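Local structure of beta-glucosidase (Chaetomella raphigera, 6JXG) at residues G33-G41 against A303-G311. The protein probably hydrolyses terminal, non-reducing beta-D-glucosyl residues to release beta-D-glucose, as a secreted, glycosylated family 3 glycoside hydrolase of cellulose breakdown. Residues are numbered along the deposited sequence; the frame is centred on the assembly and turned at random.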
loop_
_atom_site.group_PDB
_atom_site.type_symbol
_atom_site.label_atom_id
_atom_site.label_comp_id
_atom_site.label_asym_id
_atom_site.label_seq_id
_atom_site.Cartn_x
_atom_site.Cartn_y
_atom_site.Cartn_z
ATOM N N GLY A 33 -6.109 -26.731 6.701
ATOM C CA GLY A 33 -5.727 -27.237 5.413
ATOM C C GLY A 33 -6.190 -26.335 4.295
ATOM O O GLY A 33 -7.286 -25.754 4.358
ATOM N N TRP A 34 -5.429 -26.302 3.210
ATOM C CA TRP A 34 -5.785 -25.483 2.044
ATOM C C TRP A 34 -7.131 -25.904 1.402
ATOM O O TRP A 34 -7.332 -27.057 1.113
ATOM C CB TRP A 34 -4.652 -25.540 1.038
ATOM C CG TRP A 34 -4.888 -24.825 -0.244
ATOM C CD1 TRP A 34 -4.804 -25.363 -1.460
ATOM C CD2 TRP A 34 -5.158 -23.416 -0.426
ATOM N NE1 TRP A 34 -5.075 -24.408 -2.410
ATOM C CE2 TRP A 34 -5.288 -23.196 -1.798
ATOM C CE3 TRP A 34 -5.344 -22.321 0.468
ATOM C CZ2 TRP A 34 -5.551 -21.903 -2.366
ATOM C CZ3 TRP A 34 -5.644 -21.022 -0.072
ATOM C CH2 TRP A 34 -5.768 -20.831 -1.500
ATOM N N GLU A 35 -8.041 -24.931 1.241
ATOM C CA GLU A 35 -9.404 -25.124 0.746
ATOM C C GLU A 35 -10.303 -26.012 1.543
ATOM O O GLU A 35 -11.442 -26.230 1.126
ATOM C CB GLU A 35 -9.426 -25.552 -0.747
ATOM C CG GLU A 35 -8.625 -24.583 -1.569
ATOM C CD GLU A 35 -8.734 -24.825 -3.066
ATOM O OE1 GLU A 35 -9.536 -25.671 -3.450
ATOM O OE2 GLU A 35 -8.039 -24.167 -3.820
ATOM N N LYS A 36 -9.906 -26.405 2.743
ATOM C CA LYS A 36 -10.766 -27.283 3.527
ATOM C C LYS A 36 -11.884 -26.474 4.214
ATOM O O LYS A 36 -13.047 -26.911 4.249
ATOM C CB LYS A 36 -9.976 -28.072 4.586
ATOM C CG LYS A 36 -8.915 -29.073 4.087
ATOM C CD LYS A 36 -9.493 -30.179 3.194
ATOM C CE LYS A 36 -9.051 -30.142 1.704
ATOM N NZ LYS A 36 -10.218 -30.291 0.758
ATOM N N GLY A 37 -11.535 -25.314 4.796
ATOM C CA GLY A 37 -12.508 -24.354 5.212
ATOM C C GLY A 37 -13.002 -23.457 4.110
ATOM O O GLY A 37 -12.534 -23.542 2.963
ATOM N N PRO A 38 -13.972 -22.586 4.418
ATOM C CA PRO A 38 -14.552 -21.764 3.385
ATOM C C PRO A 38 -13.730 -20.510 3.050
ATOM O O PRO A 38 -13.866 -19.942 1.977
ATOM C CB PRO A 38 -15.869 -21.320 3.988
ATOM C CG PRO A 38 -15.578 -21.235 5.448
ATOM C CD PRO A 38 -14.715 -22.466 5.699
ATOM N N CYS A 39 -12.862 -20.137 3.955
ATOM C CA CYS A 39 -12.009 -18.955 3.802
ATOM C C CYS A 39 -10.626 -19.313 3.226
ATOM O O CYS A 39 -10.248 -20.468 3.154
ATOM C CB CYS A 39 -11.880 -18.248 5.171
ATOM S SG CYS A 39 -13.523 -17.871 5.856
ATOM N N VAL A 40 -9.834 -18.289 2.914
ATOM C CA VAL A 40 -8.485 -18.492 2.413
ATOM C C VAL A 40 -7.666 -19.299 3.415
ATOM O O VAL A 40 -6.771 -20.087 3.022
ATOM C CB VAL A 40 -7.864 -17.121 2.011
ATOM C CG1 VAL A 40 -6.406 -17.224 1.546
ATOM C CG2 VAL A 40 -8.697 -16.585 0.858
ATOM N N GLY A 41 -7.968 -19.082 4.672
ATOM C CA GLY A 41 -7.431 -19.864 5.812
ATOM C C GLY A 41 -8.465 -19.981 6.909
ATOM O O GLY A 41 -9.248 -19.065 7.121
ATOM N N ALA A 303 -21.615 -14.824 11.187
ATOM C CA ALA A 303 -21.173 -16.164 10.766
ATOM C C ALA A 303 -20.785 -16.119 9.296
ATOM O O ALA A 303 -21.234 -15.266 8.608
ATOM C CB ALA A 303 -22.369 -17.118 10.911
ATOM N N VAL A 304 -19.914 -17.023 8.826
ATOM C CA VAL A 304 -19.608 -17.158 7.413
ATOM C C VAL A 304 -20.681 -18.056 6.802
ATOM O O VAL A 304 -20.857 -19.168 7.300
ATOM C CB VAL A 304 -18.213 -17.797 7.262
ATOM C CG1 VAL A 304 -17.956 -18.224 5.829
ATOM C CG2 VAL A 304 -17.167 -16.765 7.744
ATOM N N THR A 305 -21.373 -17.607 5.745
ATOM C CA THR A 305 -22.408 -18.431 5.055
ATOM C C THR A 305 -22.083 -18.621 3.586
ATOM O O THR A 305 -22.911 -18.980 2.750
ATOM C CB THR A 305 -23.810 -17.793 5.245
ATOM O OG1 THR A 305 -23.911 -16.569 4.507
ATOM C CG2 THR A 305 -24.064 -17.486 6.785
ATOM N N TRP A 306 -20.827 -18.368 3.234
ATOM C CA TRP A 306 -20.402 -18.417 1.871
ATOM C C TRP A 306 -19.119 -19.313 1.774
ATOM O O TRP A 306 -18.554 -19.735 2.808
ATOM C CB TRP A 306 -20.039 -17.012 1.330
ATOM C CG TRP A 306 -19.235 -16.235 2.259
ATOM C CD1 TRP A 306 -19.694 -15.456 3.205
ATOM C CD2 TRP A 306 -17.814 -16.234 2.382
ATOM N NE1 TRP A 306 -18.685 -14.940 3.950
ATOM C CE2 TRP A 306 -17.499 -15.400 3.441
ATOM C CE3 TRP A 306 -16.769 -16.867 1.688
ATOM C CZ2 TRP A 306 -16.202 -15.187 3.856
ATOM C CZ3 TRP A 306 -15.444 -16.625 2.114
ATOM C CH2 TRP A 306 -15.177 -15.758 3.110
ATOM N N SER A 307 -18.696 -19.593 0.563
ATOM C CA SER A 307 -17.390 -20.260 0.354
ATOM C C SER A 307 -16.563 -19.516 -0.661
ATOM O O SER A 307 -17.063 -19.053 -1.702
ATOM C CB SER A 307 -17.606 -21.726 -0.121
ATOM O OG SER A 307 -16.450 -22.527 -0.337
ATOM N N SER A 308 -15.241 -19.488 -0.420
ATOM C CA SER A 308 -14.284 -19.038 -1.448
ATOM C C SER A 308 -14.275 -19.895 -2.688
ATOM O O SER A 308 -13.821 -19.453 -3.742
ATOM C CB SER A 308 -12.885 -19.036 -0.804
ATOM O OG SER A 308 -12.791 -18.016 0.228
ATOM N N TRP A 309 -14.714 -21.151 -2.591
ATOM C CA TRP A 309 -14.394 -22.148 -3.621
ATOM C C TRP A 309 -15.659 -22.539 -4.443
ATOM O O TRP A 309 -15.585 -23.368 -5.326
ATOM C CB TRP A 309 -13.779 -23.401 -2.980
ATOM C CG TRP A 309 -12.919 -23.086 -1.793
ATOM C CD1 TRP A 309 -13.165 -23.376 -0.486
ATOM C CD2 TRP A 309 -11.719 -22.297 -1.808
ATOM N NE1 TRP A 309 -12.185 -22.834 0.329
ATOM C CE2 TRP A 309 -11.259 -22.211 -0.466
ATOM C CE3 TRP A 309 -10.958 -21.723 -2.817
ATOM C CZ2 TRP A 309 -10.169 -21.487 -0.131
ATOM C CZ3 TRP A 309 -9.832 -21.051 -2.477
ATOM C CH2 TRP A 309 -9.434 -20.950 -1.168
ATOM N N ASN A 310 -16.798 -21.925 -4.158
ATOM C CA ASN A 310 -18.069 -22.260 -4.903
ATOM C C ASN A 310 -18.515 -21.147 -5.790
ATOM O O ASN A 310 -19.684 -21.109 -6.166
ATOM C CB ASN A 310 -19.192 -22.619 -3.852
ATOM C CG ASN A 310 -19.762 -21.404 -3.143
ATOM O OD1 ASN A 310 -19.191 -20.340 -3.277
ATOM N ND2 ASN A 310 -20.861 -21.546 -2.345
ATOM N N GLY A 311 -17.601 -20.210 -6.086
ATOM C CA GLY A 311 -17.846 -18.991 -6.855
ATOM C C GLY A 311 -18.022 -17.776 -5.983
ATOM O O GLY A 311 -18.367 -16.717 -6.471
#
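The indole of W309 reaches into the bend of 33-41 and illustrates how one aromatic side chain can join two loops by its edge and a face at once. At the edge, its NE1 gives a hydrogen bond to G37 O (2.7 Å) that lies almost in the ring plane and in the carbonyl plane. Over one face, E35 CG makes a CH-pi contact 3.5 Å from the centroid of the six-membered ring, just 4° off its normal; S308 CB covers the opposite face, and this sandwich is the tight part of the contact. With CG anti to the carbonyl carbon (chi1 -53°) and the chain extended beyond it, E35 lays its carboxylate nearly flat along the same indole. The far edge of W309 turns toward the face of W34 in a T-shaped pair, planes at 69°. Replacing W309 by an alanine would probably leave G37 O without this donor, open a gap between E35 and S308, and cost the W34 face its edge-on partner.

Beside it the backbones close up: P38 O is gripped by S308 N and S308 OG, each at 2.8 Å. Within 303-311, S307 OG accepts a hydrogen bond from W309 N, an ST turn. The packing is sparser on the partly exposed flank where P38 CG meets V304 CG1 at 3.9 Å; C39 SG, by contrast, is buried, lying obliquely by the W306 ring.

In the fold, 33-41 leads from helix 22-29 into short strand 41-42, which pairs antiparallel with strand 55-57 in the N-terminal, TIM-barrel-type part of the chain, and 303-311 lies in the loop between helices 278-294 and 323-332. Strand 55-57 backs both, through the C39-C55 disulfide and through Q57, which hydrogen-bonds V40 N and S308 OG.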